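Local coordinates for protein dihydropteroate synthase (Mycobacterium smegmatis, PDB 6OMZ) that probably catalyses the condensation of para-aminobenzoate with 6-hydroxymethyl-7,8-dihydropterin diphosphate to form 7,8-dihydropteroate, a step of folate biosynthesis, at residues D102-D107 and N121-G126; V28-D33 and I62-E67; G225-R230 and T251-I256. The protein carries 1 engineered substitution. All coordinates share one frame; numbering follows the deposited sequence. Where two conformers were deposited one is given.

Contact 1. Residues D102-D107 and N121-G126; sequences DTMHAD and NDVSGG. With PMM (pterin-6-yl-methyl-monophosphate), chain D; EDO (1,2-ethanediol), chain G.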
loop_
_atom_site.group_PDB
_atom_site.type_symbol
_atom_site.label_atom_id
_atom_site.label_comp_id
_atom_site.label_asym_id
_atom_site.label_seq_id
_atom_site.Cartn_x
_atom_site.Cartn_y
_atom_site.Cartn_z
ATOM N N ASP A 102 -4.970 -3.379 5.750
ATOM C CA ASP A 102 -5.343 -3.026 4.379
ATOM C C ASP A 102 -6.809 -3.418 4.213
ATOM O O ASP A 102 -7.135 -4.570 3.921
ATOM C CB ASP A 102 -4.431 -3.747 3.388
ATOM C CG ASP A 102 -4.680 -3.356 1.935
ATOM O OD1 ASP A 102 -5.754 -2.801 1.595
ATOM O OD2 ASP A 102 -3.773 -3.612 1.116
ATOM N N THR A 103 -7.711 -2.460 4.437
ATOM C CA THR A 103 -9.138 -2.723 4.278
ATOM C C THR A 103 -9.840 -1.431 3.880
ATOM O O THR A 103 -9.397 -0.327 4.228
ATOM C CB THR A 103 -9.777 -3.313 5.563
ATOM O OG1 THR A 103 -11.126 -3.749 5.298
ATOM C CG2 THR A 103 -9.838 -2.260 6.671
ATOM N N MET A 104 -10.927 -1.585 3.113
ATOM C CA MET A 104 -11.858 -0.515 2.789
ATOM C C MET A 104 -13.066 -0.484 3.711
ATOM O O MET A 104 -13.931 0.383 3.544
ATOM C CB MET A 104 -12.409 -0.656 1.360
ATOM C CG MET A 104 -11.426 -0.867 0.246
ATOM S SD MET A 104 -12.355 -1.061 -1.305
ATOM C CE MET A 104 -13.160 -2.641 -1.073
ATOM N N HIS A 105 -13.182 -1.433 4.632
ATOM C CA HIS A 105 -14.417 -1.645 5.376
ATOM C C HIS A 105 -14.218 -1.217 6.823
ATOM O O HIS A 105 -13.298 -1.696 7.492
ATOM C CB HIS A 105 -14.835 -3.109 5.272
ATOM C CG HIS A 105 -14.989 -3.572 3.857
ATOM N ND1 HIS A 105 -14.313 -4.660 3.346
ATOM C CD2 HIS A 105 -15.724 -3.073 2.834
ATOM C CE1 HIS A 105 -14.642 -4.824 2.075
ATOM N NE2 HIS A 105 -15.494 -3.872 1.739
ATOM N N ALA A 106 -15.078 -0.304 7.287
ATOM C CA ALA A 106 -14.877 0.327 8.587
ATOM C C ALA A 106 -14.945 -0.689 9.722
ATOM O O ALA A 106 -14.169 -0.612 10.685
ATOM C CB ALA A 106 -15.908 1.435 8.789
ATOM N N ASP A 107 -15.869 -1.647 9.634
ATOM C CA ASP A 107 -15.999 -2.629 10.704
ATOM C C ASP A 107 -14.767 -3.522 10.763
ATOM O O ASP A 107 -14.321 -3.910 11.853
ATOM C CB ASP A 107 -17.272 -3.467 10.511
ATOM C CG ASP A 107 -18.552 -2.696 10.796
ATOM O OD1 ASP A 107 -18.494 -1.535 11.263
ATOM O OD2 ASP A 107 -19.637 -3.272 10.551
ATOM N N ASN A 121 -4.973 1.267 6.244
ATOM C CA ASN A 121 -4.589 1.467 4.849
ATOM C C ASN A 121 -5.820 1.225 3.972
ATOM O O ASN A 121 -6.209 0.078 3.749
ATOM C CB ASN A 121 -3.452 0.516 4.469
ATOM C CG ASN A 121 -3.073 0.631 3.009
ATOM O OD1 ASN A 121 -3.258 1.683 2.404
ATOM N ND2 ASN A 121 -2.545 -0.454 2.434
ATOM N N ASP A 122 -6.411 2.303 3.450
ATOM C CA ASP A 122 -7.711 2.250 2.768
ATOM C C ASP A 122 -7.532 2.536 1.280
ATOM O O ASP A 122 -7.371 3.693 0.882
ATOM C CB ASP A 122 -8.644 3.259 3.424
ATOM C CG ASP A 122 -10.061 3.224 2.877
ATOM O OD1 ASP A 122 -10.366 2.484 1.906
ATOM O OD2 ASP A 122 -10.880 3.965 3.451
ATOM N N VAL A 123 -7.584 1.486 0.448
ATOM C CA VAL A 123 -7.395 1.700 -0.988
ATOM C C VAL A 123 -8.533 2.514 -1.598
ATOM O O VAL A 123 -8.389 3.026 -2.713
ATOM C CB VAL A 123 -7.199 0.365 -1.755
ATOM C CG1 VAL A 123 -5.969 -0.404 -1.208
ATOM C CG2 VAL A 123 -8.458 -0.501 -1.730
ATOM N N SER A 124 -9.656 2.681 -0.894
ATOM C CA SER A 124 -10.703 3.551 -1.402
ATOM C C SER A 124 -10.540 4.996 -0.955
ATOM O O SER A 124 -11.320 5.852 -1.390
ATOM C CB SER A 124 -12.084 3.056 -0.960
ATOM O OG SER A 124 -12.277 3.363 0.419
ATOM N N GLY A 125 -9.568 5.286 -0.092
ATOM C CA GLY A 125 -9.399 6.637 0.416
ATOM C C GLY A 125 -10.590 7.170 1.183
ATOM O O GLY A 125 -10.867 8.372 1.119
ATOM N N GLY A 126 -11.302 6.306 1.909
ATOM C CA GLY A 126 -12.477 6.697 2.658
ATOM C C GLY A 126 -13.768 6.741 1.874
ATOM O O GLY A 126 -14.817 7.048 2.459
HETATM N N5 PMM D . -1.923 -1.935 -3.792
HETATM C C6 PMM D . -2.651 -3.015 -3.450
HETATM C C7 PMM D . -3.219 -3.114 -2.192
HETATM N N8 PMM D . -3.130 -2.173 -1.245
HETATM N N1 PMM D . -2.392 -0.114 -0.645
HETATM C C2 PMM D . -1.750 1.014 -0.934
HETATM N N2 PMM D . -1.733 2.012 -0.046
HETATM N N3 PMM D . -1.116 1.229 -2.126
HETATM C C4 PMM D . -1.069 0.328 -3.169
HETATM O O4 PMM D . -0.457 0.587 -4.200
HETATM C C4A PMM D . -1.788 -0.936 -2.904
HETATM C C8A PMM D . -2.425 -1.094 -1.612
HETATM C C9 PMM D . -2.906 -4.030 -4.526
HETATM O O10 PMM D . -1.671 -4.725 -4.845
HETATM P PA PMM D . -1.129 -6.125 -4.207
HETATM O O1P PMM D . 0.197 -6.347 -4.838
HETATM O O2P PMM D . -1.017 -5.971 -2.689
HETATM O O3P PMM D . -2.133 -7.223 -4.531
HETATM C C1 EDO G . -13.007 10.897 4.121
HETATM O O1 EDO G . -13.931 9.819 4.226
HETATM C C2 EDO G . -11.936 10.573 3.084
HETATM O O2 EDO G . -12.551 10.329 1.802
HETATM O O HOH W 1 -7.736 -1.034 1.640
HETATM O O HOH W 2 -13.538 3.274 3.321
#

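Contact 2. Residues V28-D33 and I62-E67; sequences VNVTQD and IDVGGE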
loop_
_atom_site.group_PDB
_atom_site.type_symbol
_atom_site.label_atom_id
_atom_site.label_comp_id
_atom_site.label_asym_id
_atom_site.label_seq_id
_atom_site.Cartn_x
_atom_site.Cartn_y
_atom_site.Cartn_z
ATOM N N VAL A 28 1.595 -8.658 3.843
ATOM C CA VAL A 28 1.147 -10.003 4.196
ATOM C C VAL A 28 -0.350 -10.052 3.910
ATOM O O VAL A 28 -1.142 -9.431 4.630
ATOM C CB VAL A 28 1.438 -10.357 5.663
ATOM C CG1 VAL A 28 0.845 -11.727 6.023
ATOM C CG2 VAL A 28 2.947 -10.338 5.936
ATOM N N ASN A 29 -0.744 -10.754 2.852
ATOM C CA ASN A 29 -2.159 -10.982 2.581
ATOM C C ASN A 29 -2.483 -12.408 3.011
ATOM O O ASN A 29 -1.954 -13.372 2.445
ATOM C CB ASN A 29 -2.514 -10.744 1.115
ATOM C CG ASN A 29 -4.014 -10.755 0.886
ATOM O OD1 ASN A 29 -4.650 -11.806 0.957
ATOM N ND2 ASN A 29 -4.590 -9.583 0.633
ATOM N N VAL A 30 -3.325 -12.527 4.042
ATOM C CA VAL A 30 -3.595 -13.819 4.662
ATOM C C VAL A 30 -4.279 -14.741 3.677
ATOM O O VAL A 30 -4.022 -15.950 3.653
ATOM C CB VAL A 30 -4.449 -13.641 5.930
ATOM C CG1 VAL A 30 -4.670 -14.998 6.609
ATOM C CG2 VAL A 30 -3.778 -12.666 6.873
ATOM N N THR A 31 -5.169 -14.186 2.854
ATOM C CA THR A 31 -5.887 -15.002 1.888
ATOM C C THR A 31 -4.940 -15.508 0.810
ATOM O O THR A 31 -4.954 -16.698 0.459
ATOM C CB THR A 31 -7.036 -14.196 1.281
ATOM O OG1 THR A 31 -8.044 -13.983 2.283
ATOM C CG2 THR A 31 -7.645 -14.936 0.103
ATOM N N GLN A 32 -4.099 -14.619 0.277
ATOM C CA GLN A 32 -3.149 -15.053 -0.744
ATOM C C GLN A 32 -2.139 -16.045 -0.171
ATOM O O GLN A 32 -1.853 -17.080 -0.790
ATOM C CB GLN A 32 -2.441 -13.844 -1.357
ATOM C CG GLN A 32 -1.884 -14.101 -2.759
ATOM C CD GLN A 32 -2.978 -14.325 -3.799
ATOM O OE1 GLN A 32 -3.392 -15.459 -4.052
ATOM N NE2 GLN A 32 -3.452 -13.240 -4.402
ATOM N N ASP A 33 -1.604 -15.765 1.022
ATOM C CA ASP A 33 -0.673 -16.708 1.641
ATOM C C ASP A 33 -1.308 -18.076 1.825
ATOM O O ASP A 33 -0.651 -19.102 1.624
ATOM C CB ASP A 33 -0.180 -16.179 2.984
ATOM C CG ASP A 33 0.816 -15.049 2.831
ATOM O OD1 ASP A 33 1.160 -14.701 1.674
ATOM O OD2 ASP A 33 1.248 -14.506 3.868
ATOM N N ILE A 62 4.297 -3.887 8.763
ATOM C CA ILE A 62 3.688 -5.031 8.081
ATOM C C ILE A 62 2.248 -4.661 7.755
ATOM O O ILE A 62 1.465 -4.354 8.658
ATOM C CB ILE A 62 3.745 -6.313 8.921
ATOM C CG1 ILE A 62 5.207 -6.712 9.203
ATOM C CG2 ILE A 62 3.016 -7.426 8.188
ATOM C CD1 ILE A 62 6.059 -6.908 7.940
ATOM N N ASP A 63 1.909 -4.682 6.464
ATOM C CA ASP A 63 0.572 -4.358 5.975
ATOM C C ASP A 63 -0.198 -5.668 5.805
ATOM O O ASP A 63 0.086 -6.441 4.886
ATOM C CB ASP A 63 0.671 -3.586 4.655
ATOM C CG ASP A 63 -0.688 -3.118 4.130
ATOM O OD1 ASP A 63 -1.467 -2.520 4.901
ATOM O OD2 ASP A 63 -0.965 -3.325 2.933
ATOM N N VAL A 64 -1.167 -5.923 6.687
ATOM C CA VAL A 64 -1.915 -7.178 6.691
ATOM C C VAL A 64 -3.241 -6.965 5.966
ATOM O O VAL A 64 -3.958 -5.995 6.249
ATOM C CB VAL A 64 -2.130 -7.685 8.128
ATOM C CG1 VAL A 64 -3.008 -8.946 8.148
ATOM C CG2 VAL A 64 -0.762 -7.964 8.801
ATOM N N GLY A 65 -3.562 -7.858 5.025
ATOM C CA GLY A 65 -4.818 -7.772 4.289
ATOM C C GLY A 65 -5.497 -9.125 4.173
ATOM O O GLY A 65 -4.851 -10.173 4.223
ATOM N N GLY A 66 -6.823 -9.092 4.032
ATOM C CA GLY A 66 -7.578 -10.324 3.910
ATOM C C GLY A 66 -8.321 -10.448 2.599
ATOM O O GLY A 66 -8.892 -11.497 2.283
ATOM N N GLU A 67 -8.314 -9.376 1.823
ATOM C CA GLU A 67 -9.107 -9.288 0.616
ATOM C C GLU A 67 -8.211 -8.921 -0.558
ATOM O O GLU A 67 -7.064 -8.494 -0.394
ATOM C CB GLU A 67 -10.231 -8.254 0.779
ATOM C CG GLU A 67 -11.546 -8.685 0.196
ATOM C CD GLU A 67 -12.688 -7.850 0.717
ATOM O OE1 GLU A 67 -12.586 -6.607 0.663
ATOM O OE2 GLU A 67 -13.680 -8.438 1.196
#

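Contact 3. Residues G225-R230 and T251-I256; sequences GASRKR and TATAVI. With PMM (pterin-6-yl-methyl-monophosphate), chain D.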
loop_
_atom_site.group_PDB
_atom_site.type_symbol
_atom_site.label_atom_id
_atom_site.label_comp_id
_atom_site.label_asym_id
_atom_site.label_seq_id
_atom_site.Cartn_x
_atom_site.Cartn_y
_atom_site.Cartn_z
ATOM N N GLY A 225 3.025 2.569 -3.863
ATOM C CA GLY A 225 2.902 1.134 -4.064
ATOM C C GLY A 225 3.016 0.743 -5.524
ATOM O O GLY A 225 2.036 0.817 -6.274
ATOM N N ALA A 226 4.213 0.345 -5.952
ATOM C CA ALA A 226 4.425 -0.084 -7.332
ATOM C C ALA A 226 4.637 -1.586 -7.468
ATOM O O ALA A 226 4.583 -2.109 -8.588
ATOM C CB ALA A 226 5.636 0.639 -7.933
ATOM N N SER A 227 4.852 -2.282 -6.359
ATOM C CA SER A 227 5.378 -3.647 -6.342
ATOM C C SER A 227 4.596 -4.587 -7.243
ATOM O O SER A 227 3.405 -4.824 -7.026
ATOM C CB SER A 227 5.363 -4.155 -4.897
ATOM O OG SER A 227 5.854 -5.486 -4.815
ATOM N N ARG A 228 5.279 -5.125 -8.257
ATOM C CA ARG A 228 4.763 -6.159 -9.151
ATOM C C ARG A 228 3.564 -5.708 -9.979
ATOM O O ARG A 228 2.907 -6.545 -10.600
ATOM C CB ARG A 228 4.391 -7.424 -8.369
ATOM C CG ARG A 228 5.554 -7.961 -7.535
ATOM C CD ARG A 228 5.100 -9.042 -6.549
ATOM N NE ARG A 228 4.580 -10.238 -7.191
ATOM C CZ ARG A 228 5.309 -11.319 -7.463
ATOM N NH1 ARG A 228 6.605 -11.341 -7.174
ATOM N NH2 ARG A 228 4.744 -12.377 -8.031
ATOM N N LYS A 229 3.263 -4.421 -10.021
ATOM C CA LYS A 229 2.054 -3.955 -10.688
ATOM C C LYS A 229 2.154 -4.123 -12.206
ATOM O O LYS A 229 3.240 -4.287 -12.779
ATOM C CB LYS A 229 1.777 -2.497 -10.323
ATOM C CG LYS A 229 1.441 -2.299 -8.841
ATOM C CD LYS A 229 0.124 -1.574 -8.659
ATOM C CE LYS A 229 -0.308 -1.550 -7.195
ATOM N NZ LYS A 229 -0.389 -0.166 -6.673
ATOM N N ARG A 230 0.991 -4.063 -12.854
ATOM C CA ARG A 230 0.868 -4.392 -14.270
ATOM C C ARG A 230 1.769 -3.532 -15.150
ATOM O O ARG A 230 2.299 -4.022 -16.156
ATOM C CB ARG A 230 -0.597 -4.258 -14.694
ATOM C CG ARG A 230 -0.901 -4.734 -16.117
ATOM C CD ARG A 230 -2.422 -4.884 -16.379
ATOM N NE ARG A 230 -3.141 -3.604 -16.342
ATOM C CZ ARG A 230 -3.331 -2.811 -17.396
ATOM N NH1 ARG A 230 -2.861 -3.155 -18.592
ATOM N NH2 ARG A 230 -3.994 -1.667 -17.254
ATOM N N THR A 251 13.324 -6.570 -9.622
ATOM C CA THR A 251 14.380 -5.573 -9.791
ATOM C C THR A 251 13.775 -4.198 -10.065
ATOM O O THR A 251 14.140 -3.204 -9.426
ATOM C CB THR A 251 15.339 -5.969 -10.910
ATOM O OG1 THR A 251 15.878 -7.275 -10.649
ATOM C CG2 THR A 251 16.481 -4.952 -11.012
ATOM N N ALA A 252 12.818 -4.132 -10.991
ATOM C CA ALA A 252 12.162 -2.859 -11.285
ATOM C C ALA A 252 11.509 -2.264 -10.042
ATOM O O ALA A 252 11.600 -1.051 -9.801
ATOM C CB ALA A 252 11.128 -3.066 -12.398
ATOM N N THR A 253 10.851 -3.105 -9.235
ATOM C CA THR A 253 10.199 -2.623 -8.017
ATOM C C THR A 253 11.210 -2.020 -7.050
ATOM O O THR A 253 10.969 -0.957 -6.467
ATOM C CB THR A 253 9.434 -3.774 -7.354
ATOM O OG1 THR A 253 8.374 -4.211 -8.224
ATOM C CG2 THR A 253 8.848 -3.342 -6.012
ATOM N N ALA A 254 12.357 -2.681 -6.879
ATOM C CA ALA A 254 13.369 -2.195 -5.947
ATOM C C ALA A 254 13.974 -0.876 -6.413
ATOM O O ALA A 254 14.301 -0.012 -5.589
ATOM C CB ALA A 254 14.459 -3.257 -5.773
ATOM N N VAL A 255 14.168 -0.717 -7.727
ATOM C CA VAL A 255 14.652 0.555 -8.256
ATOM C C VAL A 255 13.648 1.670 -7.974
ATOM O O VAL A 255 14.029 2.789 -7.609
ATOM C CB VAL A 255 14.968 0.429 -9.760
ATOM C CG1 VAL A 255 15.347 1.791 -10.343
ATOM C CG2 VAL A 255 16.098 -0.576 -9.968
ATOM N N ILE A 256 12.350 1.385 -8.119
ATOM C CA ILE A 256 11.344 2.385 -7.776
ATOM C C ILE A 256 11.442 2.767 -6.299
ATOM O O ILE A 256 11.312 3.942 -5.945
ATOM C CB ILE A 256 9.944 1.876 -8.159
ATOM C CG1 ILE A 256 9.791 1.982 -9.685
ATOM C CG2 ILE A 256 8.844 2.656 -7.421
ATOM C CD1 ILE A 256 8.487 1.439 -10.231
HETATM N N5 PMM D . -1.923 -1.935 -3.792
HETATM C C6 PMM D . -2.651 -3.015 -3.450
HETATM C C7 PMM D . -3.219 -3.114 -2.192
HETATM N N8 PMM D . -3.130 -2.173 -1.245
HETATM N N1 PMM D . -2.392 -0.114 -0.645
HETATM C C2 PMM D . -1.750 1.014 -0.934
HETATM N N2 PMM D . -1.733 2.012 -0.046
HETATM N N3 PMM D . -1.116 1.229 -2.126
HETATM C C4 PMM D . -1.069 0.328 -3.169
HETATM O O4 PMM D . -0.457 0.587 -4.200
HETATM C C4A PMM D . -1.788 -0.936 -2.904
HETATM C C8A PMM D . -2.425 -1.094 -1.612
HETATM C C9 PMM D . -2.906 -4.030 -4.526
HETATM O O10 PMM D . -1.671 -4.725 -4.845
HETATM P PA PMM D . -1.129 -6.125 -4.207
HETATM O O1P PMM D . 0.197 -6.347 -4.838
HETATM O O2P PMM D . -1.017 -5.971 -2.689
HETATM O O3P PMM D . -2.133 -7.223 -4.531
#

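Contact 1. Residues D102-D107 and N121-G126
The carbonyl oxygen of N121 gathers a weak hydrogen bond from T103 N (3.0 Å), a CA-H contact from D102 and a hydrogen bond from water 1. The same water donates to D102 OD1 and accepts from V123 N, so it bridges the ends of the neighbouring parallel strands 98-102 and 119-122, two arms of a beta-alpha-beta unit. Beyond it the side chains of D102 and N121 lie side by side and point the same way, into the pterin pocket, with carboxylate and amide planes 46° apart. With CG of N121 trans to its own N (chi1 177°), the amide meets the pterin with both polar atoms: OD1 accepts from PMM N2 at 2.9 Å, almost straight at 174°, and ND2 donates to PMM N1 at 3.1 Å. D102 OD2 stands 2.8 Å from PMM N8 and forms a salt bridge with R269. V123 divides its methyls: CG1 approaches PMM N8 to 3.3 Å, while CG2 packs on M104 CG at 3.6 Å. D122 organises the type I turn from D122 to G125. D122 OD1 takes S124 N, making an Asx turn, and S124 OG (2.6 Å) from one face of the carboxylate, and D122 OD2 accepts G126 N (2.8 Å). Water 2 ties OD2 to M104 O. The paired bonds from OD1 and ND2 of N121 to the pterin fix the rotation of its amide and match it to the ligand's donor-acceptor pair.

Contact 2. Residues V28-D33 and I62-E67
V28 and N29 run parallel to V64 and G65 at the C-terminal ends of two adjacent strands of the TIM barrel, and helix 30-35 starts right after them. N29 works in two directions. Its chi1 of -170° carries CG anti to the backbone N, and chi2 of -71° turns ND2 toward E67 O and OD1 toward the helix. N29 ND2 donates to E67 O at 2.9 Å; that oxygen lies close to the amide plane, although ND2 sits above the carbonyl plane of E67. N29 OD1 caps the helix by accepting from Q32 N at 2.9 Å. The backbone joins in as well: V30 N donates to G65 O at 2.8 Å, nearly in line with the C=O bond. On the side of V28 and V64, facing the surrounding helices, apolar pairs meet methyl to methyl: V28 CG2 touches I62 CG2 at 3.7 Å against L54 of helix 44-56, and V30 CG2 approaches V64 CG1 at 4.0 Å beside helix 78-93. T31 ends the row. Its hydroxyl, placed opposite the carbonyl carbon (chi1 -70°), is also hydrogen-bonded to R84 NH1, and T31 OG1 donates to G66 O at 2.6 Å from above the carbonyl plane.

Contact 3. Residues G225-R230 and T251-I256
S227 and A226 lean on T253 and I256 where the loop after strand 223-224 of the TIM barrel, a type II turn from A226 to K229, meets helix 250-262. A226, T253 and I256 all direct their CB across the interface, whereas the CB of R228 points away. I256 presents two branches to one methyl: I256 CD1 lies 3.7 Å and I256 CG2 3.8 Å from A226 CB, and F231 borders both residues. R228 forms salt bridges with E250 and D247, while S227 OG is bonded to H271 N, the backbone of a pocket residue. On the side of the turn facing the ligand, K229 bends at its second and fourth torsions; it is modelled in two conformers, so the bonds of its NZ to G225 O and PMM O4 are less certain. T253, one helical turn before I256, meets the loop with both branches. With chi1 at -64°, its OG1 is opposite the carbonyl carbon and CG2 opposite the backbone N. The hydroxyl is hydrogen-bonded to R249 O as well as to the loop, so it joins the turn to the residue just before helix 250-262. T253 CG2 rests on the turn backbone, 3.5 Å from S227 CA, and T253 OG1 accepts from R228 N at 3.2 Å along a nearly straight bond (165°).

Overall arrangement
From the N terminus, contact 2 comes first: it closes a loop through helix 44-56 by pairing strand 23-29 with strand 61-65. Contact 1 follows, closing the beta-alpha-beta unit of strands 98-102 and 119-122 over helix 106-114. Contact 3 comes last, bringing helix 250-262 back onto the loop after strand 223-224. The three loops lie in series along the chain; none nests in or crosses another. Contacts 1 and 2 touch, since strands 61-65 and 98-102 are neighbours in the barrel, with D102 N 2.8 Å from V64 O. Contact 3 stands apart, its nearest atoms about 8 Å from those of contact 1, but both reach the bound pterin.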